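Local coordinates for phosphate transport system protein phoU (Streptococcus pneumoniae, PDB 2I0M), which forms a homodimer, binds zinc ions and probably takes part in regulating phosphate uptake, at residues L9-V23 with D76-L90. Sequence-based numbering, arbitrary orientation.
With ZN (zinc ion), chain C.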
ATOM      1  N   LEU A   9      11.006 -20.871  13.863  1.00 46.18           N
ATOM      2  CA  LEU A   9       9.915 -19.940  13.597  1.00 45.69           C
ATOM      3  C   LEU A   9       9.972 -18.763  14.559  1.00 45.42           C
ATOM      4  O   LEU A   9       9.888 -17.607  14.149  1.00 45.62           O
ATOM      5  CB  LEU A   9       8.553 -20.636  13.705  1.00 45.37           C
ATOM      6  CG  LEU A   9       8.247 -21.730  12.685  1.00 45.23           C
ATOM      7  CD1 LEU A   9       6.756 -22.058  12.692  1.00 45.61           C
ATOM      8  CD2 LEU A   9       8.703 -21.316  11.304  1.00 44.18           C
ATOM      9  N   HIS A  10      10.114 -19.080  15.840  1.00 44.95           N
ATOM     10  CA  HIS A  10      10.238 -18.077  16.883  1.00 44.49           C
ATOM     11  C   HIS A  10      11.375 -17.107  16.584  1.00 44.38           C
ATOM     12  O   HIS A  10      11.220 -15.897  16.744  1.00 44.05           O
ATOM     13  CB  HIS A  10      10.454 -18.736  18.247  1.00 44.33           C
ATOM     14  CG  HIS A  10      10.907 -17.771  19.287  1.00 43.82           C
ATOM     15  ND1 HIS A  10      10.041 -16.899  19.911  1.00 43.60           N
ATOM     16  CD2 HIS A  10      12.141 -17.475  19.747  1.00 40.71           C
ATOM     17  CE1 HIS A  10      10.719 -16.133  20.740  1.00 41.35           C
ATOM     18  NE2 HIS A  10      11.993 -16.467  20.662  1.00 43.27           N
ATOM     19  N   GLU A  11      12.515 -17.645  16.151  1.00 44.72           N
ATOM     20  CA  GLU A  11      13.656 -16.821  15.746  1.00 45.00           C
ATOM     21  C   GLU A  11      13.351 -15.975  14.518  1.00 44.77           C
ATOM     22  O   GLU A  11      13.774 -14.833  14.440  1.00 45.09           O
ATOM     23  CB  GLU A  11      14.911 -17.680  15.540  1.00 45.26           C
ATOM     24  CG  GLU A  11      15.731 -17.862  16.818  1.00 46.84           C
ATOM     25  CD  GLU A  11      16.599 -19.121  16.823  1.00 49.96           C
ATOM     26  OE1 GLU A  11      17.045 -19.531  17.925  1.00 51.17           O
ATOM     27  OE2 GLU A  11      16.844 -19.704  15.739  1.00 50.64           O
ATOM     28  N   LEU A  12      12.596 -16.535  13.569  1.00 44.74           N
ATOM     29  CA  LEU A  12      12.106 -15.780  12.416  1.00 44.19           C
ATOM     30  C   LEU A  12      11.190 -14.633  12.847  1.00 43.52           C
ATOM     31  O   LEU A  12      11.267 -13.530  12.312  1.00 43.63           O
ATOM     32  CB  LEU A  12      11.363 -16.694  11.430  1.00 44.31           C
ATOM     33  CG  LEU A  12      11.241 -16.307   9.943  1.00 44.42           C
ATOM     34  CD1 LEU A  12       9.886 -16.746   9.394  1.00 44.00           C
ATOM     35  CD2 LEU A  12      11.455 -14.831   9.678  1.00 43.69           C
ATOM     36  N   GLU A  13      10.322 -14.887  13.812  1.00 43.07           N
ATOM     37  CA  GLU A  13       9.501 -13.808  14.363  1.00 43.06           C
ATOM     38  C   GLU A  13      10.336 -12.666  14.981  1.00 42.75           C
ATOM     39  O   GLU A  13       9.960 -11.495  14.881  1.00 42.81           O
ATOM     40  CB  GLU A  13       8.514 -14.353  15.386  1.00 42.87           C
ATOM     41  CG  GLU A  13       7.534 -13.312  15.890  1.00 43.43           C
ATOM     42  CD  GLU A  13       6.340 -13.937  16.573  1.00 45.58           C
ATOM     43  OE1 GLU A  13       6.515 -14.622  17.602  1.00 44.47           O
ATOM     44  OE2 GLU A  13       5.222 -13.744  16.063  1.00 47.50           O
ATOM     45  N   GLN A  14      11.454 -13.010  15.614  1.00 42.01           N
ATOM     46  CA  GLN A  14      12.290 -12.000  16.256  1.00 42.28           C
ATOM     47  C   GLN A  14      13.015 -11.138  15.232  1.00 42.24           C
ATOM     48  O   GLN A  14      13.173  -9.929  15.450  1.00 42.51           O
ATOM     49  CB  GLN A  14      13.282 -12.619  17.262  1.00 41.53           C
ATOM     50  CG  GLN A  14      12.644 -13.039  18.597  1.00 41.27           C
ATOM     51  CD  GLN A  14      11.967 -11.886  19.347  1.00 40.10           C
ATOM     52  OE1 GLN A  14      10.786 -11.960  19.695  1.00 40.73           O
ATOM     53  NE2 GLN A  14      12.716 -10.826  19.594  1.00 37.67           N
ATOM     54  N   SER A  15      13.457 -11.760  14.134  1.00 41.76           N
ATOM     55  CA  SER A  15      14.025 -11.031  12.994  1.00 42.05           C
ATOM     56  C   SER A  15      13.055  -9.970  12.485  1.00 41.52           C
ATOM     57  O   SER A  15      13.449  -8.832  12.241  1.00 42.05           O
ATOM     58  CB  SER A  15      14.366 -11.983  11.838  1.00 42.21           C
ATOM     59  OG  SER A  15      15.474 -12.806  12.157  1.00 44.38           O
ATOM     60  N   PHE A  16      11.792 -10.366  12.333  1.00 41.15           N
ATOM     61  CA  PHE A  16      10.715  -9.504  11.849  1.00 40.59           C
ATOM     62  C   PHE A  16      10.392  -8.340  12.808  1.00 40.69           C
ATOM     63  O   PHE A  16      10.253  -7.198  12.372  1.00 40.96           O
ATOM     64  CB  PHE A  16       9.479 -10.370  11.538  1.00 40.42           C
ATOM     65  CG  PHE A  16       8.222  -9.582  11.325  1.00 40.96           C
ATOM     66  CD1 PHE A  16       7.299  -9.442  12.357  1.00 39.77           C
ATOM     67  CD2 PHE A  16       7.965  -8.963  10.089  1.00 41.12           C
ATOM     68  CE1 PHE A  16       6.153  -8.704  12.172  1.00 41.91           C
ATOM     69  CE2 PHE A  16       6.816  -8.207   9.900  1.00 40.88           C
ATOM     70  CZ  PHE A  16       5.897  -8.085  10.931  1.00 40.48           C
ATOM     71  N   LEU A  17      10.291  -8.624  14.107  1.00 40.47           N
ATOM     72  CA  LEU A  17      10.135  -7.562  15.121  1.00 40.59           C
ATOM     73  C   LEU A  17      11.321  -6.586  15.161  1.00 40.43           C
ATOM     74  O   LEU A  17      11.120  -5.365  15.290  1.00 39.99           O
ATOM     75  CB  LEU A  17       9.867  -8.145  16.524  1.00 40.10           C
ATOM     76  CG  LEU A  17       8.657  -9.083  16.621  1.00 39.27           C
ATOM     77  CD1 LEU A  17       8.571  -9.637  18.024  1.00 37.48           C
ATOM     78  CD2 LEU A  17       7.372  -8.398  16.251  1.00 37.32           C
ATOM     79  N   GLY A  18      12.539  -7.132  15.041  1.00 40.48           N
ATOM     80  CA  GLY A  18      13.759  -6.333  14.838  1.00 40.73           C
ATOM     81  C   GLY A  18      13.598  -5.347  13.685  1.00 41.25           C
ATOM     82  O   GLY A  18      13.839  -4.154  13.849  1.00 41.91           O
ATOM     83  N   LEU A  19      13.150  -5.837  12.528  1.00 40.82           N
ATOM     84  CA  LEU A  19      12.864  -4.973  11.393  1.00 40.90           C
ATOM     85  C   LEU A  19      11.827  -3.912  11.742  1.00 41.23           C
ATOM     86  O   LEU A  19      11.997  -2.755  11.396  1.00 40.87           O
ATOM     87  CB  LEU A  19      12.352  -5.785  10.200  1.00 40.05           C
ATOM     88  CG  LEU A  19      12.919  -5.562   8.792  1.00 41.16           C
ATOM     89  CD1 LEU A  19      11.882  -5.911   7.665  1.00 36.71           C
ATOM     90  CD2 LEU A  19      13.601  -4.178   8.562  1.00 39.73           C
ATOM     91  N   GLY A  20      10.741  -4.331  12.399  1.00 41.71           N
ATOM     92  CA  GLY A  20       9.658  -3.430  12.799  1.00 42.02           C
ATOM     93  C   GLY A  20      10.075  -2.392  13.823  1.00 42.56           C
ATOM     94  O   GLY A  20       9.621  -1.249  13.774  1.00 43.46           O
ATOM     95  N   GLN A  21      10.919  -2.789  14.772  1.00 42.69           N
ATOM     96  CA  GLN A  21      11.549  -1.846  15.690  1.00 42.90           C
ATOM     97  C   GLN A  21      12.454  -0.849  14.939  1.00 42.41           C
ATOM     98  O   GLN A  21      12.458   0.336  15.237  1.00 42.38           O
ATOM     99  CB  GLN A  21      12.340  -2.615  16.745  1.00 43.37           C
ATOM    100  CG  GLN A  21      12.895  -1.762  17.854  1.00 45.74           C
ATOM    101  CD  GLN A  21      11.809  -1.047  18.654  1.00 50.03           C
ATOM    102  OE1 GLN A  21      12.002   0.108  19.069  1.00 53.32           O
ATOM    103  NE2 GLN A  21      10.674  -1.724  18.886  1.00 47.04           N
ATOM    104  N   LEU A  22      13.207  -1.330  13.958  1.00 42.12           N
ATOM    105  CA  LEU A  22      13.980  -0.438  13.108  1.00 42.27           C
ATOM    106  C   LEU A  22      13.074   0.587  12.400  1.00 42.20           C
ATOM    107  O   LEU A  22      13.381   1.778  12.421  1.00 41.47           O
ATOM    108  CB  LEU A  22      14.858  -1.210  12.110  1.00 42.35           C
ATOM    109  CG  LEU A  22      15.754  -0.377  11.175  1.00 43.22           C
ATOM    110  CD1 LEU A  22      16.691   0.537  11.970  1.00 42.76           C
ATOM    111  CD2 LEU A  22      16.551  -1.263  10.204  1.00 42.31           C
ATOM    112  N   VAL A  23      11.960   0.146  11.797  1.00 42.23           N
ATOM    113  CA  VAL A  23      11.052   1.131  11.160  1.00 42.52           C
ATOM    114  C   VAL A  23      10.311   2.055  12.129  1.00 42.36           C
ATOM    115  O   VAL A  23       9.964   3.163  11.745  1.00 42.17           O
ATOM    116  CB  VAL A  23      10.149   0.599   9.960  1.00 42.61           C
ATOM    117  CG1 VAL A  23      10.287  -0.886   9.723  1.00 44.36           C
ATOM    118  CG2 VAL A  23       8.699   1.040  10.055  1.00 40.81           C
ATOM    119  N   ASP A  76       1.614 -23.082  10.706  1.00 55.61           N
ATOM    120  CA  ASP A  76       3.008 -22.695  10.532  1.00 54.64           C
ATOM    121  C   ASP A  76       3.182 -22.139   9.135  1.00 53.65           C
ATOM    122  O   ASP A  76       4.075 -21.340   8.868  1.00 53.52           O
ATOM    123  CB  ASP A  76       3.927 -23.900  10.751  1.00 54.91           C
ATOM    124  CG  ASP A  76       3.709 -24.570  12.107  1.00 55.07           C
ATOM    125  OD1 ASP A  76       3.534 -23.860  13.123  1.00 54.86           O
ATOM    126  OD2 ASP A  76       3.714 -25.815  12.155  1.00 56.02           O
ATOM    127  N   LEU A  77       2.301 -22.574   8.247  1.00 52.40           N
ATOM    128  CA  LEU A  77       2.297 -22.128   6.874  1.00 51.14           C
ATOM    129  C   LEU A  77       1.760 -20.704   6.817  1.00 49.67           C
ATOM    130  O   LEU A  77       2.362 -19.819   6.214  1.00 49.13           O
ATOM    131  CB  LEU A  77       1.433 -23.075   6.051  1.00 51.25           C
ATOM    132  CG  LEU A  77       1.676 -23.197   4.554  1.00 52.60           C
ATOM    133  CD1 LEU A  77       0.666 -22.340   3.790  1.00 54.59           C
ATOM    134  CD2 LEU A  77       3.124 -22.860   4.190  1.00 52.75           C
ATOM    135  N   ARG A  78       0.625 -20.499   7.477  1.00 48.41           N
ATOM    136  CA  ARG A  78       0.032 -19.181   7.641  1.00 47.13           C
ATOM    137  C   ARG A  78       1.020 -18.235   8.298  1.00 45.68           C
ATOM    138  O   ARG A  78       1.038 -17.045   7.996  1.00 45.67           O
ATOM    139  CB  ARG A  78      -1.255 -19.262   8.475  1.00 47.27           C
ATOM    140  CG  ARG A  78      -2.284 -20.238   7.903  1.00 47.22           C
ATOM    141  CD  ARG A  78      -3.709 -19.745   8.093  1.00 47.59           C
ATOM    142  NE  ARG A  78      -4.098 -19.657   9.499  1.00 48.12           N
ATOM    143  CZ  ARG A  78      -4.607 -20.658  10.215  1.00 48.87           C
ATOM    144  NH1 ARG A  78      -4.779 -21.859   9.677  1.00 48.43           N
ATOM    145  NH2 ARG A  78      -4.933 -20.457  11.483  1.00 49.57           N
ATOM    146  N   PHE A  79       1.852 -18.778   9.176  1.00 44.21           N
ATOM    147  CA  PHE A  79       2.803 -17.972   9.916  1.00 43.12           C
ATOM    148  C   PHE A  79       3.886 -17.422   9.008  1.00 42.26           C
ATOM    149  O   PHE A  79       4.040 -16.228   8.916  1.00 41.43           O
ATOM    150  CB  PHE A  79       3.427 -18.726  11.098  1.00 42.74           C
ATOM    151  CG  PHE A  79       4.475 -17.923  11.812  1.00 43.61           C
ATOM    152  CD1 PHE A  79       4.110 -16.982  12.775  1.00 44.59           C
ATOM    153  CD2 PHE A  79       5.819 -18.061  11.487  1.00 42.22           C
ATOM    154  CE1 PHE A  79       5.060 -16.226  13.426  1.00 44.38           C
ATOM    155  CE2 PHE A  79       6.774 -17.298  12.120  1.00 44.50           C
ATOM    156  CZ  PHE A  79       6.400 -16.379  13.098  1.00 44.82           C
ATOM    157  N   VAL A  80       4.631 -18.305   8.351  1.00 42.15           N
ATOM    158  CA  VAL A  80       5.712 -17.908   7.448  1.00 42.01           C
ATOM    159  C   VAL A  80       5.189 -16.960   6.332  1.00 42.47           C
ATOM    160  O   VAL A  80       5.866 -15.986   5.973  1.00 41.86           O
ATOM    161  CB  VAL A  80       6.452 -19.153   6.892  1.00 41.80           C
ATOM    162  CG1 VAL A  80       7.443 -18.784   5.817  1.00 41.52           C
ATOM    163  CG2 VAL A  80       7.154 -19.895   8.012  1.00 42.22           C
ATOM    164  N   ILE A  81       3.981 -17.231   5.827  1.00 42.34           N
ATOM    165  CA  ILE A  81       3.337 -16.371   4.823  1.00 43.32           C
ATOM    166  C   ILE A  81       3.056 -14.980   5.402  1.00 43.37           C
ATOM    167  O   ILE A  81       3.171 -13.977   4.711  1.00 43.71           O
ATOM    168  CB  ILE A  81       2.014 -17.001   4.286  1.00 43.77           C
ATOM    169  CG1 ILE A  81       2.303 -18.269   3.450  1.00 44.57           C
ATOM    170  CG2 ILE A  81       1.207 -15.977   3.456  1.00 44.46           C
ATOM    171  CD1 ILE A  81       1.045 -19.043   2.983  1.00 43.05           C
ATOM    172  N   SER A  82       2.705 -14.931   6.682  1.00 43.42           N
ATOM    173  CA  SER A  82       2.425 -13.679   7.369  1.00 43.52           C
ATOM    174  C   SER A  82       3.682 -12.831   7.564  1.00 43.18           C
ATOM    175  O   SER A  82       3.623 -11.620   7.472  1.00 42.73           O
ATOM    176  CB  SER A  82       1.763 -13.953   8.723  1.00 43.62           C
ATOM    177  OG  SER A  82       0.523 -14.611   8.548  1.00 45.96           O
ATOM    178  N   ILE A  83       4.804 -13.473   7.865  1.00 43.67           N
ATOM    179  CA  ILE A  83       6.079 -12.782   8.022  1.00 44.26           C
ATOM    180  C   ILE A  83       6.535 -12.215   6.661  1.00 44.95           C
ATOM    181  O   ILE A  83       6.902 -11.044   6.570  1.00 44.74           O
ATOM    182  CB  ILE A  83       7.153 -13.710   8.632  1.00 44.19           C
ATOM    183  CG1 ILE A  83       6.760 -14.175  10.057  1.00 44.42           C
ATOM    184  CG2 ILE A  83       8.534 -13.070   8.556  1.00 43.63           C
ATOM    185  CD1 ILE A  83       6.904 -13.147  11.211  1.00 43.75           C
ATOM    186  N   MET A  84       6.455 -13.029   5.610  1.00 46.10           N
ATOM    187  CA  MET A  84       6.855 -12.615   4.258  1.00 47.76           C
ATOM    188  C   MET A  84       6.067 -11.404   3.801  1.00 47.38           C
ATOM    189  O   MET A  84       6.630 -10.430   3.324  1.00 47.48           O
ATOM    190  CB  MET A  84       6.658 -13.742   3.255  1.00 47.66           C
ATOM    191  CG  MET A  84       7.684 -14.846   3.355  1.00 49.20           C
ATOM    192  SD  MET A  84       7.780 -15.840   1.839  1.00 50.35           S
ATOM    193  CE  MET A  84       8.068 -17.454   2.512  1.00 49.51           C
ATOM    194  N   SER A  85       4.758 -11.469   3.995  1.00 47.68           N
ATOM    195  CA  SER A  85       3.855 -10.397   3.616  1.00 47.66           C
ATOM    196  C   SER A  85       4.037  -9.154   4.487  1.00 47.21           C
ATOM    197  O   SER A  85       4.003  -8.046   3.988  1.00 47.69           O
ATOM    198  CB  SER A  85       2.415 -10.913   3.694  1.00 48.14           C
ATOM    199  OG  SER A  85       1.519  -9.862   4.031  1.00 51.32           O
ATOM    200  N   SER A  86       4.237  -9.341   5.786  1.00 46.36           N
ATOM    201  CA  SER A  86       4.350  -8.226   6.701  1.00 46.32           C
ATOM    202  C   SER A  86       5.706  -7.506   6.625  1.00 46.49           C
ATOM    203  O   SER A  86       5.785  -6.305   6.861  1.00 46.03           O
ATOM    204  CB  SER A  86       4.062  -8.672   8.146  1.00 46.19           C
ATOM    205  OG  SER A  86       2.717  -9.092   8.318  1.00 46.22           O
ATOM    206  N   CYS A  87       6.778  -8.224   6.306  1.00 46.94           N
ATOM    207  CA  CYS A  87       8.089  -7.561   6.272  1.00 47.38           C
ATOM    208  C   CYS A  87       8.172  -6.592   5.075  1.00 46.50           C
ATOM    209  O   CYS A  87       8.741  -5.510   5.178  1.00 46.54           O
ATOM    210  CB  CYS A  87       9.247  -8.563   6.366  1.00 46.80           C
ATOM    211  SG  CYS A  87       9.502  -9.542   4.916  1.00 53.92           S
ATOM    212  N   SER A  88       7.531  -6.978   3.976  1.00 46.03           N
ATOM    213  CA  SER A  88       7.267  -6.113   2.822  1.00 45.54           C
ATOM    214  C   SER A  88       6.468  -4.825   3.110  1.00 44.76           C
ATOM    215  O   SER A  88       6.810  -3.752   2.610  1.00 44.65           O
ATOM    216  CB  SER A  88       6.548  -6.923   1.745  1.00 45.45           C
ATOM    217  OG  SER A  88       6.134  -6.079   0.690  1.00 47.48           O
ATOM    218  N   ASP A  89       5.393  -4.939   3.876  1.00 44.34           N
ATOM    219  CA  ASP A  89       4.613  -3.778   4.306  1.00 44.37           C
ATOM    220  C   ASP A  89       5.490  -2.845   5.160  1.00 44.11           C
ATOM    221  O   ASP A  89       5.361  -1.617   5.119  1.00 43.04           O
ATOM    222  CB  ASP A  89       3.392  -4.229   5.137  1.00 44.93           C
ATOM    223  CG  ASP A  89       2.280  -4.838   4.295  1.00 45.85           C
ATOM    224  OD1 ASP A  89       2.284  -4.698   3.056  1.00 51.07           O
ATOM    225  OD2 ASP A  89       1.357  -5.442   4.875  1.00 49.90           O
ATOM    226  N   LEU A  90       6.385  -3.462   5.926  1.00 43.76           N
ATOM    227  CA  LEU A  90       7.292  -2.772   6.796  1.00 43.73           C
ATOM    228  C   LEU A  90       8.316  -1.980   5.967  1.00 43.62           C
ATOM    229  O   LEU A  90       8.551  -0.810   6.254  1.00 43.38           O
ATOM    230  CB  LEU A  90       7.959  -3.791   7.725  1.00 44.35           C
ATOM    231  CG  LEU A  90       8.032  -3.706   9.249  1.00 45.18           C
ATOM    232  CD1 LEU A  90       6.714  -3.301   9.977  1.00 45.42           C
ATOM    233  CD2 LEU A  90       8.541  -5.055   9.746  1.00 44.24           C
TER
HETATM  234 ZN    ZN C 218      13.649 -15.812  21.915  1.00 52.90          ZN
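Two near-parallel helices of the first PhoU three-helix bundle meet through interlocking knobs, with Phe16 of 9-23 set among Ile83, Ser86, Cys87 and Leu90, and Leu90 of 76-90 set among Phe16, Leu19, Gly20 and Val23. The axes of the two segments run 14° apart and approach to 10.1 Å. With CG anti to the backbone N (chi1 167°), the Phe16 ring reaches across to the 76-90 backbone, its CE2 3.3 Å from Ser86 CB; Cys87 N, Cys87 CA and Ser86 O lie along the ring edge. Ser86 OG is turned to its own helix, where it and Ser86 N grip Ser82 O from opposite faces of the carbonyl plane. Leu90 CD2 comes in obliquely, 3.6 Å from Phe16 CE2, and slips over Gly20, 3.5 Å from Gly20 N; Leu90 CG meets Val23 CG1 at 3.6 Å. Two turns before Leu90, Ile83 divides its branches: CD1 packs 3.8 Å from Phe16 CB, while CG2 and Leu12 CD2 touch at 3.6 Å as the two side chains slide past each other in opposite directions. At the Phe79 ring, Glu13 crosses the edge, OE2 lying 3.6 Å from Phe79 CE1 with the carboxylate and ring planes 79° apart. Leu9 closes the N-terminal end with one methyl on Asp76 and the other on Val80. Helix 39-66 packs against Leu12 and Ile83, and Phe137 meets the Phe16 ring. No hydrogen bond links the segments; apolar packing joins them, and the zinc ion on His10 NE2 sits away from the interface. Helices 5-35 and 74-105, joined through 39-66, pair here as first and third helices of an up-down-up bundle, the PhoU-domain fold.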